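Local coordinates for protein HTP-2 (Caenorhabditis elegans, PDB 4TZM), which binds a closure motif of its partner HTP-3 through its HORMA domain and probably helps assemble the meiotic chromosome axis, at residues Leu27-Val32 with Ser39-Arg44; Ala45-Phe50 with Cys76-Phe81; Glu107-Val112 with Val124-Phe129; Ile130-Gly135 with His234-His239. One frame throughout, in Å; residues are numbered along the deposited sequence.

The four contacts illustrate how a HORMA domain is built round one central helix. Interactions 1 and 2 lie in succession on helix 35-56, their centres about 13 Å apart, and meet where Phe28 CZ touches Val48 CG2 at 3.6 Å. From the helix the packing passes to the large sheet: Phe50 of interaction 2 rests on the strand pair of interaction 3, with Phe50 CZ 3.5 Å from Ile108 O. Strand 123-133 then runs on from interaction 3 into interaction 4, whose centre is about 19 Å away. Interaction 4 returns to interaction 1 through a probable hydrogen bond from Gly238 N to Val32 O, 2.9 Å long, tying the loop 27-32 to the segment 234-239.

Interaction 1 of 4, residues Leu27-Val32 with Ser39-Arg44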
loop_
_atom_site.group_PDB
_atom_site.type_symbol
_atom_site.label_atom_id
_atom_site.label_comp_id
_atom_site.label_asym_id
_atom_site.label_seq_id
_atom_site.Cartn_x
_atom_site.Cartn_y
_atom_site.Cartn_z
ATOM N N LEU A 27 -13.362 4.058 -6.732
ATOM C CA LEU A 27 -12.426 3.378 -5.838
ATOM C C LEU A 27 -11.850 4.279 -4.747
ATOM O O LEU A 27 -11.450 3.796 -3.686
ATOM C CB LEU A 27 -11.272 2.777 -6.644
ATOM C CG LEU A 27 -11.577 1.516 -7.446
ATOM C CD1 LEU A 27 -10.411 1.181 -8.358
ATOM C CD2 LEU A 27 -11.868 0.363 -6.504
ATOM N N PHE A 28 -11.809 5.582 -5.008
ATOM C CA PHE A 28 -11.108 6.517 -4.131
ATOM C C PHE A 28 -11.955 7.727 -3.738
ATOM O O PHE A 28 -12.868 8.106 -4.469
ATOM C CB PHE A 28 -9.832 7.006 -4.811
ATOM C CG PHE A 28 -8.838 5.921 -5.103
ATOM C CD1 PHE A 28 -8.005 5.428 -4.104
ATOM C CD2 PHE A 28 -8.719 5.407 -6.382
ATOM C CE1 PHE A 28 -7.074 4.427 -4.380
ATOM C CE2 PHE A 28 -7.794 4.410 -6.664
ATOM C CZ PHE A 28 -6.970 3.921 -5.662
ATOM N N PRO A 29 -11.641 8.349 -2.586
ATOM C CA PRO A 29 -12.302 9.611 -2.226
ATOM C C PRO A 29 -11.882 10.737 -3.169
ATOM O O PRO A 29 -10.728 10.762 -3.598
ATOM C CB PRO A 29 -11.815 9.873 -0.795
ATOM C CG PRO A 29 -10.515 9.131 -0.692
ATOM C CD PRO A 29 -10.677 7.913 -1.558
ATOM N N SER A 30 -12.802 11.644 -3.493
ATOM C CA SER A 30 -12.508 12.732 -4.425
ATOM C C SER A 30 -11.773 13.873 -3.735
ATOM O O SER A 30 -11.097 14.674 -4.383
ATOM C CB SER A 30 -13.794 13.254 -5.068
ATOM O OG SER A 30 -14.387 12.271 -5.897
ATOM N N ILE A 31 -11.922 13.950 -2.416
ATOM C CA ILE A 31 -11.199 14.925 -1.613
ATOM C C ILE A 31 -10.304 14.191 -0.619
ATOM O O ILE A 31 -10.751 13.265 0.056
ATOM C CB ILE A 31 -12.160 15.870 -0.862
ATOM C CG1 ILE A 31 -13.059 16.608 -1.857
ATOM C CG2 ILE A 31 -11.383 16.864 -0.012
ATOM C CD1 ILE A 31 -13.965 17.643 -1.222
ATOM N N VAL A 32 -9.040 14.596 -0.543
ATOM C CA VAL A 32 -8.068 13.929 0.317
ATOM C C VAL A 32 -7.288 14.923 1.173
ATOM O O VAL A 32 -6.255 14.576 1.744
ATOM C CB VAL A 32 -7.059 13.099 -0.509
ATOM C CG1 VAL A 32 -7.766 11.981 -1.256
ATOM C CG2 VAL A 32 -6.296 14.001 -1.479
ATOM N N SER A 39 -6.786 9.819 5.274
ATOM C CA SER A 39 -6.607 8.507 5.871
ATOM C C SER A 39 -7.447 7.463 5.139
ATOM O O SER A 39 -7.011 6.327 4.933
ATOM C CB SER A 39 -6.988 8.559 7.349
ATOM O OG SER A 39 -6.571 7.387 8.017
ATOM N N ASN A 40 -8.654 7.855 4.743
ATOM C CA ASN A 40 -9.501 6.984 3.942
ATOM C C ASN A 40 -8.842 6.683 2.614
ATOM O O ASN A 40 -9.024 5.603 2.051
ATOM C CB ASN A 40 -10.875 7.614 3.713
ATOM C CG ASN A 40 -11.753 7.545 4.943
ATOM O OD1 ASN A 40 -11.601 6.648 5.765
ATOM N ND2 ASN A 40 -12.676 8.494 5.078
ATOM N N PHE A 41 -8.073 7.639 2.105
ATOM C CA PHE A 41 -7.386 7.399 0.854
ATOM C C PHE A 41 -6.300 6.330 1.006
ATOM O O PHE A 41 -6.145 5.481 0.135
ATOM C CB PHE A 41 -6.769 8.681 0.291
ATOM C CG PHE A 41 -5.910 8.426 -0.905
ATOM C CD1 PHE A 41 -6.480 8.278 -2.155
ATOM C CD2 PHE A 41 -4.543 8.266 -0.772
ATOM C CE1 PHE A 41 -5.699 8.007 -3.257
ATOM C CE2 PHE A 41 -3.760 7.994 -1.866
ATOM C CZ PHE A 41 -4.338 7.863 -3.113
ATOM N N MET A 42 -5.542 6.375 2.100
ATOM C CA MET A 42 -4.470 5.401 2.309
ATOM C C MET A 42 -5.031 3.983 2.424
ATOM O O MET A 42 -4.425 3.024 1.949
ATOM C CB MET A 42 -3.654 5.740 3.561
ATOM C CG MET A 42 -2.818 7.011 3.461
ATOM S SD MET A 42 -1.758 7.047 2.002
ATOM C CE MET A 42 -0.409 8.056 2.586
ATOM N N ILE A 43 -6.189 3.866 3.066
ATOM C CA ILE A 43 -6.888 2.591 3.187
ATOM C C ILE A 43 -7.208 2.011 1.810
ATOM O O ILE A 43 -6.960 0.833 1.555
ATOM C CB ILE A 43 -8.189 2.746 4.007
ATOM C CG1 ILE A 43 -7.866 3.296 5.400
ATOM C CG2 ILE A 43 -8.930 1.423 4.107
ATOM C CD1 ILE A 43 -9.055 3.391 6.325
ATOM N N ARG A 44 -7.748 2.845 0.925
ATOM C CA ARG A 44 -8.062 2.420 -0.432
ATOM C C ARG A 44 -6.783 2.139 -1.217
ATOM O O ARG A 44 -6.747 1.228 -2.037
ATOM C CB ARG A 44 -8.909 3.476 -1.152
ATOM C CG ARG A 44 -10.157 3.921 -0.391
ATOM C CD ARG A 44 -11.086 2.760 -0.032
ATOM N NE ARG A 44 -11.772 2.198 -1.194
ATOM C CZ ARG A 44 -11.712 0.919 -1.551
ATOM N NH1 ARG A 44 -10.997 0.065 -0.831
ATOM N NH2 ARG A 44 -12.366 0.488 -2.622
#
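Phe28, Pro29 and Val32 pack against Phe41 and Arg44 in a largely apolar loop-on-helix contact, made where the chain leading into helix 35-56 runs alongside the early turns of that helix. The backbones come nearest at Pro29 and Phe41. Phe41 carries most of the apolar part. With its CG anti to the backbone N (chi1 173°), the ring leaves the helix between the side chains of Phe28 and Val32. Its CE1 meets Phe28 CD1 at 3.6 Å, and the two ring planes are inclined by 37°, neither stacked nor edge-to-face. Val32 CG1 lies 3.8 Å from Phe41 CB, while Pro29 sets its CG 3.9 Å from that same CB and brings its CD to the edge of the Phe41 ring.

One turn further on, Arg44 works in two ways. Its CB packs on Phe28 CD1 at 3.7 Å; beyond it the chain bends at both chi2 and chi3, folding back so that NE gives a weak hydrogen bond to Leu27 O (3.0 Å). The N-H points well off the straight line to the oxygen. Leu27, crossing Arg44 at about a right angle, brings its CD2 near NH2.

Trp24 stacks on Phe28, and helix 164-185 closes over both phenylalanines with Met171, adding Val167 against Phe41 and Val32. Beyond them, Met42, on helix 35-56, packs on strand 240-248.

Interaction 2 of 4, residues Ala45-Phe50 with Cys76-Phe81; sequences AIYVVF and CMTLSF
Tyr47 and Val48 lie on a helical turn that passes over strand 76-79, the two short axes approaching to 7.5 Å with their N-to-C directions 118° apart. The backbones are nearest at Val48 and Thr78, whose CA atoms are 6.0 Å from each other.

Tyr47 spans the gap. Its CG stands anti to the backbone N (chi1 168°), which carries the ring out past Thr78 to the end of the strand. There its hydroxyl donates a short hydrogen bond to Leu79 O, 2.6 Å from OH, with the donor lying in the carbonyl plane and the oxygen at the ring edge. The Thr78 side chain runs at about a right angle to that of Tyr47 and sets its CB 3.7 Å from Tyr47 CE2. Phe81 comes from the opposite direction: the rings are only 19° from parallel but slid so far apart that they barely overlap, and Phe81 CE2 lies 3.5 Å from Tyr47 OH. A phenylalanine here would keep the ring but would probably leave Leu79 O without this buried donor and let the end of the strand shift. Ser51 OG of the same helix bonds Leu79 N, and the helix thus grips both polar backbone atoms of Leu79. At the other end, Val48 CG1 packs on Cys76 SG at 4.2 Å.

Together with strand 65-69, strand 75-79 forms a beta hairpin laid against the helices, an element of the HORMA fold known also from Mad2.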
loop_
_atom_site.group_PDB
_atom_site.type_symbol
_atom_site.label_atom_id
_atom_site.label_comp_id
_atom_site.label_asym_id
_atom_site.label_seq_id
_atom_site.Cartn_x
_atom_site.Cartn_y
_atom_site.Cartn_z
ATOM N N ALA A 45 -5.734 2.913 -0.951
ATOM C CA ALA A 45 -4.448 2.725 -1.622
ATOM C C ALA A 45 -3.808 1.381 -1.270
ATOM O O ALA A 45 -3.278 0.692 -2.140
ATOM C CB ALA A 45 -3.496 3.865 -1.276
ATOM N N ILE A 46 -3.854 1.013 0.007
ATOM C CA ILE A 46 -3.340 -0.279 0.447
ATOM C C ILE A 46 -4.078 -1.405 -0.265
ATOM O O ILE A 46 -3.464 -2.352 -0.755
ATOM C CB ILE A 46 -3.481 -0.463 1.975
ATOM C CG1 ILE A 46 -2.627 0.565 2.725
ATOM C CG2 ILE A 46 -3.078 -1.868 2.385
ATOM C CD1 ILE A 46 -2.838 0.559 4.236
ATOM N N TYR A 47 -5.400 -1.286 -0.329
ATOM C CA TYR A 47 -6.244 -2.300 -0.956
ATOM C C TYR A 47 -5.944 -2.454 -2.444
ATOM O O TYR A 47 -5.869 -3.570 -2.961
ATOM C CB TYR A 47 -7.724 -1.950 -0.743
ATOM C CG TYR A 47 -8.706 -2.753 -1.579
ATOM C CD1 TYR A 47 -9.104 -4.032 -1.196
ATOM C CD2 TYR A 47 -9.252 -2.220 -2.740
ATOM C CE1 TYR A 47 -10.010 -4.763 -1.961
ATOM C CE2 TYR A 47 -10.151 -2.937 -3.507
ATOM C CZ TYR A 47 -10.530 -4.207 -3.114
ATOM O OH TYR A 47 -11.427 -4.917 -3.881
ATOM N N VAL A 48 -5.762 -1.330 -3.129
ATOM C CA VAL A 48 -5.574 -1.352 -4.573
ATOM C C VAL A 48 -4.176 -1.822 -4.953
ATOM O O VAL A 48 -4.024 -2.693 -5.806
ATOM C CB VAL A 48 -5.836 0.028 -5.192
ATOM C CG1 VAL A 48 -5.414 0.047 -6.657
ATOM C CG2 VAL A 48 -7.306 0.393 -5.054
ATOM N N VAL A 49 -3.157 -1.264 -4.313
ATOM C CA VAL A 49 -1.785 -1.593 -4.676
ATOM C C VAL A 49 -1.449 -3.043 -4.336
ATOM O O VAL A 49 -0.899 -3.758 -5.166
ATOM C CB VAL A 49 -0.777 -0.637 -3.996
ATOM C CG1 VAL A 49 0.645 -1.022 -4.363
ATOM C CG2 VAL A 49 -1.054 0.791 -4.423
ATOM N N PHE A 50 -1.805 -3.490 -3.136
ATOM C CA PHE A 50 -1.503 -4.869 -2.751
ATOM C C PHE A 50 -2.326 -5.892 -3.521
ATOM O O PHE A 50 -1.886 -7.025 -3.705
ATOM C CB PHE A 50 -1.681 -5.059 -1.245
ATOM C CG PHE A 50 -0.516 -4.560 -0.456
ATOM C CD1 PHE A 50 0.728 -5.149 -0.607
ATOM C CD2 PHE A 50 -0.647 -3.490 0.407
ATOM C CE1 PHE A 50 1.821 -4.690 0.103
ATOM C CE2 PHE A 50 0.443 -3.026 1.124
ATOM C CZ PHE A 50 1.679 -3.628 0.969
ATOM N N CYS A 76 -6.888 -2.278 -13.401
ATOM C CA CYS A 76 -6.166 -3.111 -12.449
ATOM C C CYS A 76 -7.096 -4.178 -11.892
ATOM O O CYS A 76 -8.315 -4.096 -12.059
ATOM C CB CYS A 76 -5.585 -2.264 -11.317
ATOM S SG CYS A 76 -6.802 -1.266 -10.434
ATOM N N MET A 77 -6.518 -5.179 -11.236
ATOM C CA MET A 77 -7.303 -6.245 -10.625
ATOM C C MET A 77 -7.360 -6.073 -9.108
ATOM O O MET A 77 -6.336 -6.146 -8.430
ATOM C CB MET A 77 -6.719 -7.615 -10.982
ATOM C CG MET A 77 -6.625 -7.892 -12.479
ATOM S SD MET A 77 -8.215 -7.826 -13.335
ATOM C CE MET A 77 -8.994 -9.329 -12.754
ATOM N N THR A 78 -8.559 -5.835 -8.581
ATOM C CA THR A 78 -8.762 -5.702 -7.138
ATOM C C THR A 78 -9.418 -6.950 -6.562
ATOM O O THR A 78 -10.264 -7.564 -7.212
ATOM C CB THR A 78 -9.637 -4.482 -6.791
ATOM O OG1 THR A 78 -10.928 -4.629 -7.397
ATOM C CG2 THR A 78 -8.979 -3.194 -7.274
ATOM N N LEU A 79 -9.032 -7.319 -5.343
ATOM C CA LEU A 79 -9.575 -8.507 -4.690
ATOM C C LEU A 79 -11.102 -8.460 -4.634
ATOM O O LEU A 79 -11.688 -7.416 -4.347
ATOM C CB LEU A 79 -8.987 -8.656 -3.284
ATOM C CG LEU A 79 -7.537 -9.150 -3.207
ATOM C CD1 LEU A 79 -6.931 -8.843 -1.847
ATOM C CD2 LEU A 79 -7.455 -10.644 -3.504
ATOM N N SER A 80 -11.739 -9.588 -4.931
ATOM C CA SER A 80 -13.195 -9.655 -5.003
ATOM C C SER A 80 -13.805 -10.027 -3.655
ATOM O O SER A 80 -13.339 -10.951 -2.988
ATOM C CB SER A 80 -13.631 -10.661 -6.071
ATOM O OG SER A 80 -15.042 -10.699 -6.186
ATOM N N PHE A 81 -14.849 -9.302 -3.262
ATOM C CA PHE A 81 -15.500 -9.526 -1.976
ATOM C C PHE A 81 -16.507 -10.673 -2.033
ATOM O O PHE A 81 -17.045 -11.080 -1.006
ATOM C CB PHE A 81 -16.191 -8.247 -1.499
ATOM C CG PHE A 81 -15.238 -7.182 -1.034
ATOM C CD1 PHE A 81 -14.779 -7.168 0.273
ATOM C CD2 PHE A 81 -14.797 -6.195 -1.903
ATOM C CE1 PHE A 81 -13.898 -6.191 0.708
ATOM C CE2 PHE A 81 -13.920 -5.218 -1.476
ATOM C CZ PHE A 81 -13.469 -5.216 -0.169
#

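Interaction 3 of 4, residues Glu107-Val112 with Val124-Phe129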
loop_
_atom_site.group_PDB
_atom_site.type_symbol
_atom_site.label_atom_id
_atom_site.label_comp_id
_atom_site.label_asym_id
_atom_site.label_seq_id
_atom_site.Cartn_x
_atom_site.Cartn_y
_atom_site.Cartn_z
ATOM N N GLU A 107 4.632 0.293 8.927
ATOM C CA GLU A 107 4.877 -0.363 7.650
ATOM C C GLU A 107 4.033 -1.620 7.505
ATOM O O GLU A 107 3.945 -2.416 8.436
ATOM C CB GLU A 107 6.356 -0.733 7.511
ATOM C CG GLU A 107 6.652 -1.618 6.306
ATOM C CD GLU A 107 8.105 -2.053 6.220
ATOM O OE1 GLU A 107 8.939 -1.541 6.996
ATOM O OE2 GLU A 107 8.414 -2.913 5.370
ATOM N N ILE A 108 3.405 -1.804 6.347
ATOM C CA ILE A 108 2.812 -3.098 6.030
ATOM C C ILE A 108 3.494 -3.684 4.798
ATOM O O ILE A 108 3.651 -3.011 3.775
ATOM C CB ILE A 108 1.283 -3.015 5.808
ATOM C CG1 ILE A 108 0.753 -4.376 5.350
ATOM C CG2 ILE A 108 0.925 -1.924 4.810
ATOM C CD1 ILE A 108 -0.750 -4.463 5.262
ATOM N N SER A 109 3.923 -4.936 4.907
ATOM C CA SER A 109 4.662 -5.571 3.826
ATOM C C SER A 109 4.060 -6.901 3.398
ATOM O O SER A 109 3.605 -7.696 4.228
ATOM C CB SER A 109 6.123 -5.776 4.234
ATOM O OG SER A 109 6.798 -4.537 4.338
ATOM N N LEU A 110 4.047 -7.117 2.088
ATOM C CA LEU A 110 3.753 -8.422 1.522
ATOM C C LEU A 110 5.063 -9.191 1.414
ATOM O O LEU A 110 5.945 -8.815 0.644
ATOM C CB LEU A 110 3.085 -8.292 0.155
ATOM C CG LEU A 110 2.899 -9.616 -0.583
ATOM C CD1 LEU A 110 2.185 -10.618 0.312
ATOM C CD2 LEU A 110 2.135 -9.416 -1.879
ATOM N N VAL A 111 5.186 -10.262 2.190
ATOM C CA VAL A 111 6.452 -10.972 2.318
ATOM C C VAL A 111 6.392 -12.381 1.734
ATOM O O VAL A 111 5.549 -13.188 2.123
ATOM C CB VAL A 111 6.878 -11.052 3.797
ATOM C CG1 VAL A 111 8.089 -11.954 3.960
ATOM C CG2 VAL A 111 7.159 -9.660 4.340
ATOM N N VAL A 112 7.293 -12.671 0.800
ATOM C CA VAL A 112 7.340 -13.987 0.174
ATOM C C VAL A 112 8.577 -14.768 0.613
ATOM O O VAL A 112 9.703 -14.284 0.510
ATOM C CB VAL A 112 7.323 -13.880 -1.359
ATOM C CG1 VAL A 112 7.278 -15.265 -1.985
ATOM C CG2 VAL A 112 6.132 -13.049 -1.815
ATOM N N VAL A 124 9.911 -8.913 -1.243
ATOM C CA VAL A 124 9.131 -8.060 -0.348
ATOM C C VAL A 124 8.547 -6.844 -1.062
ATOM O O VAL A 124 9.260 -6.117 -1.751
ATOM C CB VAL A 124 9.979 -7.552 0.842
ATOM C CG1 VAL A 124 9.204 -6.521 1.650
ATOM C CG2 VAL A 124 10.409 -8.704 1.731
ATOM N N PHE A 125 7.247 -6.631 -0.896
ATOM C CA PHE A 125 6.617 -5.383 -1.306
ATOM C C PHE A 125 6.187 -4.611 -0.064
ATOM O O PHE A 125 5.267 -5.027 0.641
ATOM C CB PHE A 125 5.423 -5.648 -2.222
ATOM C CG PHE A 125 5.811 -6.001 -3.627
ATOM C CD1 PHE A 125 6.144 -7.305 -3.962
ATOM C CD2 PHE A 125 5.848 -5.028 -4.615
ATOM C CE1 PHE A 125 6.506 -7.634 -5.261
ATOM C CE2 PHE A 125 6.208 -5.348 -5.915
ATOM C CZ PHE A 125 6.536 -6.653 -6.239
ATOM N N SER A 126 6.858 -3.494 0.204
ATOM C CA SER A 126 6.650 -2.766 1.453
ATOM C C SER A 126 6.025 -1.391 1.244
ATOM O O SER A 126 6.340 -0.689 0.280
ATOM C CB SER A 126 7.975 -2.616 2.203
ATOM O OG SER A 126 8.917 -1.890 1.436
ATOM N N MET A 127 5.130 -1.020 2.151
ATOM C CA MET A 127 4.542 0.312 2.153
ATOM C C MET A 127 4.759 0.968 3.519
ATOM O O MET A 127 4.122 0.596 4.505
ATOM C CB MET A 127 3.049 0.248 1.807
ATOM C CG MET A 127 2.426 1.605 1.495
ATOM S SD MET A 127 0.736 1.510 0.853
ATOM C CE MET A 127 0.908 0.237 -0.393
ATOM N N LYS A 128 5.671 1.935 3.569
ATOM C CA LYS A 128 6.026 2.600 4.821
ATOM C C LYS A 128 5.345 3.956 4.926
ATOM O O LYS A 128 5.217 4.674 3.937
ATOM C CB LYS A 128 7.542 2.763 4.935
ATOM C CG LYS A 128 8.308 1.449 4.947
ATOM C CD LYS A 128 9.810 1.679 4.869
ATOM C CE LYS A 128 10.573 0.363 4.902
ATOM N NZ LYS A 128 12.049 0.555 4.824
ATOM N N PHE A 129 4.923 4.312 6.133
ATOM C CA PHE A 129 4.078 5.484 6.313
ATOM C C PHE A 129 4.743 6.604 7.116
ATOM O O PHE A 129 5.655 6.372 7.911
ATOM C CB PHE A 129 2.756 5.064 6.971
ATOM C CG PHE A 129 1.894 4.199 6.090
ATOM C CD1 PHE A 129 2.044 2.818 6.082
ATOM C CD2 PHE A 129 0.945 4.769 5.252
ATOM C CE1 PHE A 129 1.258 2.022 5.261
ATOM C CE2 PHE A 129 0.156 3.981 4.430
ATOM C CZ PHE A 129 0.313 2.608 4.434
#
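The Phe129 ring meets Ile108 at its edge, where Ile108 CG2 lies in the ring plane 4.0 Å from CE1; the two side chains run side by side, and Ile46 and Met42 of helix 35-56 also touch the ring. The Phe125 ring instead leads away from its partner Leu110, toward Val53 and Cys246, leaving the two CB atoms as their nearest side-chain meeting.

These residues sit on the helix-facing side of an antiparallel beta hairpin, strands 105-113 and 123-133, at the heart of the HORMA sheet. Ile108 and Leu110 each exchange two backbone hydrogen bonds, with Met127 and Phe125 respectively, the shortest from Leu110 N to Phe125 O at 2.8 Å.

On the other side Glu107 extends alongside Lys128, its CG 3.7 Å from Lys128 CG. The charges do not close: OE1 stays 4.3 Å from Lys128 NZ, while OE2 hydrogen-bonds Tyr221, probably part of the segment that serves as the safety belt in HORMA proteins. A leucine in place of Glu107 would probably leave the Tyr221 hydroxyl without this acceptor and Lys128 without its nearby countercharge. OE2 also presses on Ser126 CB at 3.2 Å, and Ser109 OG approaches that same carbon.

Interaction 4 of 4, residues Ile130-Gly135 with His234-His239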
loop_
_atom_site.group_PDB
_atom_site.type_symbol
_atom_site.label_atom_id
_atom_site.label_comp_id
_atom_site.label_asym_id
_atom_site.label_seq_id
_atom_site.Cartn_x
_atom_site.Cartn_y
_atom_site.Cartn_z
ATOM N N ILE A 130 4.289 7.828 6.865
ATOM C CA ILE A 130 4.686 8.993 7.642
ATOM C C ILE A 130 3.427 9.752 8.012
ATOM O O ILE A 130 2.550 9.955 7.174
ATOM C CB ILE A 130 5.639 9.925 6.865
ATOM C CG1 ILE A 130 6.888 9.168 6.413
ATOM C CG2 ILE A 130 6.027 11.135 7.715
ATOM C CD1 ILE A 130 7.797 9.971 5.506
ATOM N N TYR A 131 3.334 10.163 9.269
ATOM C CA TYR A 131 2.169 10.889 9.739
ATOM C C TYR A 131 2.527 12.356 9.938
ATOM O O TYR A 131 3.619 12.674 10.403
ATOM C CB TYR A 131 1.644 10.248 11.026
ATOM C CG TYR A 131 1.192 8.823 10.800
ATOM C CD1 TYR A 131 -0.077 8.551 10.309
ATOM C CD2 TYR A 131 2.046 7.749 11.042
ATOM C CE1 TYR A 131 -0.493 7.253 10.083
ATOM C CE2 TYR A 131 1.635 6.447 10.816
ATOM C CZ TYR A 131 0.363 6.206 10.337
ATOM O OH TYR A 131 -0.062 4.913 10.107
ATOM N N PHE A 132 1.627 13.250 9.545
ATOM C CA PHE A 132 1.880 14.679 9.692
ATOM C C PHE A 132 0.907 15.324 10.665
ATOM O O PHE A 132 -0.205 14.833 10.884
ATOM C CB PHE A 132 1.800 15.394 8.342
ATOM C CG PHE A 132 2.882 14.998 7.380
ATOM C CD1 PHE A 132 2.742 13.867 6.587
ATOM C CD2 PHE A 132 4.036 15.763 7.255
ATOM C CE1 PHE A 132 3.735 13.499 5.692
ATOM C CE2 PHE A 132 5.036 15.400 6.363
ATOM C CZ PHE A 132 4.883 14.267 5.580
ATOM N N GLU A 133 1.346 16.435 11.239
ATOM C CA GLU A 133 0.547 17.204 12.177
ATOM C C GLU A 133 0.594 18.668 11.769
ATOM O O GLU A 133 1.282 19.017 10.808
ATOM C CB GLU A 133 1.074 17.025 13.596
ATOM C CG GLU A 133 2.479 17.574 13.780
ATOM C CD GLU A 133 3.237 16.879 14.889
ATOM O OE1 GLU A 133 2.628 16.047 15.592
ATOM O OE2 GLU A 133 4.444 17.163 15.054
ATOM N N ASN A 134 -0.131 19.516 12.497
ATOM C CA ASN A 134 -0.142 20.953 12.236
ATOM C C ASN A 134 -0.486 21.263 10.782
ATOM O O ASN A 134 0.379 21.662 10.001
ATOM C CB ASN A 134 1.214 21.562 12.608
ATOM C CG ASN A 134 1.181 23.074 12.665
ATOM O OD1 ASN A 134 0.116 23.690 12.617
ATOM N ND2 ASN A 134 2.354 23.683 12.778
ATOM N N GLY A 135 -1.748 21.050 10.420
ATOM C CA GLY A 135 -2.211 21.295 9.066
ATOM C C GLY A 135 -1.650 20.318 8.047
ATOM O O GLY A 135 -1.679 20.586 6.848
ATOM N N HIS A 234 5.511 6.975 -4.391
ATOM C CA HIS A 234 5.045 7.507 -3.119
ATOM C C HIS A 234 3.642 8.099 -3.231
ATOM O O HIS A 234 3.111 8.276 -4.327
ATOM C CB HIS A 234 6.017 8.568 -2.601
ATOM C CG HIS A 234 6.110 9.778 -3.477
ATOM N ND1 HIS A 234 7.011 9.879 -4.516
ATOM C CD2 HIS A 234 5.410 10.937 -3.473
ATOM C CE1 HIS A 234 6.864 11.050 -5.111
ATOM N NE2 HIS A 234 5.901 11.711 -4.497
ATOM N N LEU A 235 3.051 8.396 -2.079
ATOM C CA LEU A 235 1.729 9.001 -1.996
ATOM C C LEU A 235 1.776 10.121 -0.966
ATOM O O LEU A 235 2.365 9.958 0.103
ATOM C CB LEU A 235 0.668 7.955 -1.618
ATOM C CG LEU A 235 0.354 6.871 -2.656
ATOM C CD1 LEU A 235 -0.487 5.743 -2.062
ATOM C CD2 LEU A 235 -0.344 7.471 -3.868
ATOM N N ARG A 236 1.185 11.266 -1.294
ATOM C CA ARG A 236 1.165 12.394 -0.370
ATOM C C ARG A 236 -0.207 13.057 -0.372
ATOM O O ARG A 236 -0.404 14.089 -1.017
ATOM C CB ARG A 236 2.257 13.411 -0.732
ATOM C CG ARG A 236 2.410 14.608 0.227
ATOM C CD ARG A 236 2.587 14.170 1.674
ATOM N NE ARG A 236 3.108 15.228 2.541
ATOM C CZ ARG A 236 2.368 15.971 3.362
ATOM N NH1 ARG A 236 1.056 15.792 3.432
ATOM N NH2 ARG A 236 2.943 16.896 4.117
ATOM N N PRO A 237 -1.175 12.451 0.334
ATOM C CA PRO A 237 -2.439 13.152 0.570
ATOM C C PRO A 237 -2.272 14.241 1.628
ATOM O O PRO A 237 -1.143 14.594 1.973
ATOM C CB PRO A 237 -3.380 12.043 1.047
ATOM C CG PRO A 237 -2.495 10.978 1.564
ATOM C CD PRO A 237 -1.233 11.042 0.760
ATOM N N GLY A 238 -3.385 14.763 2.133
ATOM C CA GLY A 238 -3.357 15.885 3.053
ATOM C C GLY A 238 -2.518 15.722 4.309
ATOM O O GLY A 238 -1.810 16.647 4.705
ATOM N N HIS A 239 -2.589 14.562 4.953
ATOM C CA HIS A 239 -1.999 14.441 6.283
ATOM C C HIS A 239 -1.194 13.168 6.475
ATOM O O HIS A 239 -0.797 12.837 7.593
ATOM C CB HIS A 239 -3.104 14.538 7.339
ATOM C CG HIS A 239 -3.881 15.815 7.263
ATOM N ND1 HIS A 239 -3.644 16.883 8.098
ATOM C CD2 HIS A 239 -4.866 16.205 6.419
ATOM C CE1 HIS A 239 -4.461 17.871 7.786
ATOM N NE2 HIS A 239 -5.213 17.489 6.771
HETATM O O HOH W 1 -1.920 12.418 10.323
HETATM O O HOH W 2 -2.210 17.080 10.317
HETATM O O HOH W 3 -1.655 19.108 4.375
#
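Phe132 meets His239 through its backbone and Arg236 through its ring. Its N-H bonds to His239 O at 3.1 Å, reaching the oxygen from above the carbonyl plane. From there CB lies 3.7 Å from that same oxygen, which sits at the ring edge beside CD1. With CG anti to the carbonyl carbon (chi1 -66°), the ring offers one face to the Arg236 guanidinium. CG and CD2 lie under NH2, CE1 under NE and CZ, and at the far rim CE2 comes to 3.4 Å from Arg236 NH2, while CZ of the ring reaches Arg236 NE at 3.6 Å. The planes are 19° apart, a true stack with cation-pi character, Arg236 CZ being 3.7 Å from the Phe132 centroid.

Several hydrogen bonds fix the rotation of the guanidinium over the ring. NH1 gives one in its own plane to Pro237 O (2.9 Å) and a weak one to Gly238 O; NE bonds Leu159 O and NH2 bonds Gly136 O. Two waters bridge Phe132 O to His239, one through His239 O and the other through ND1.

Strand 240-248 continues the pairing as Ala241 bonds Ile130. Helix 35-56 contributes Pro35 against His239, and helix 164-185 meets Leu235.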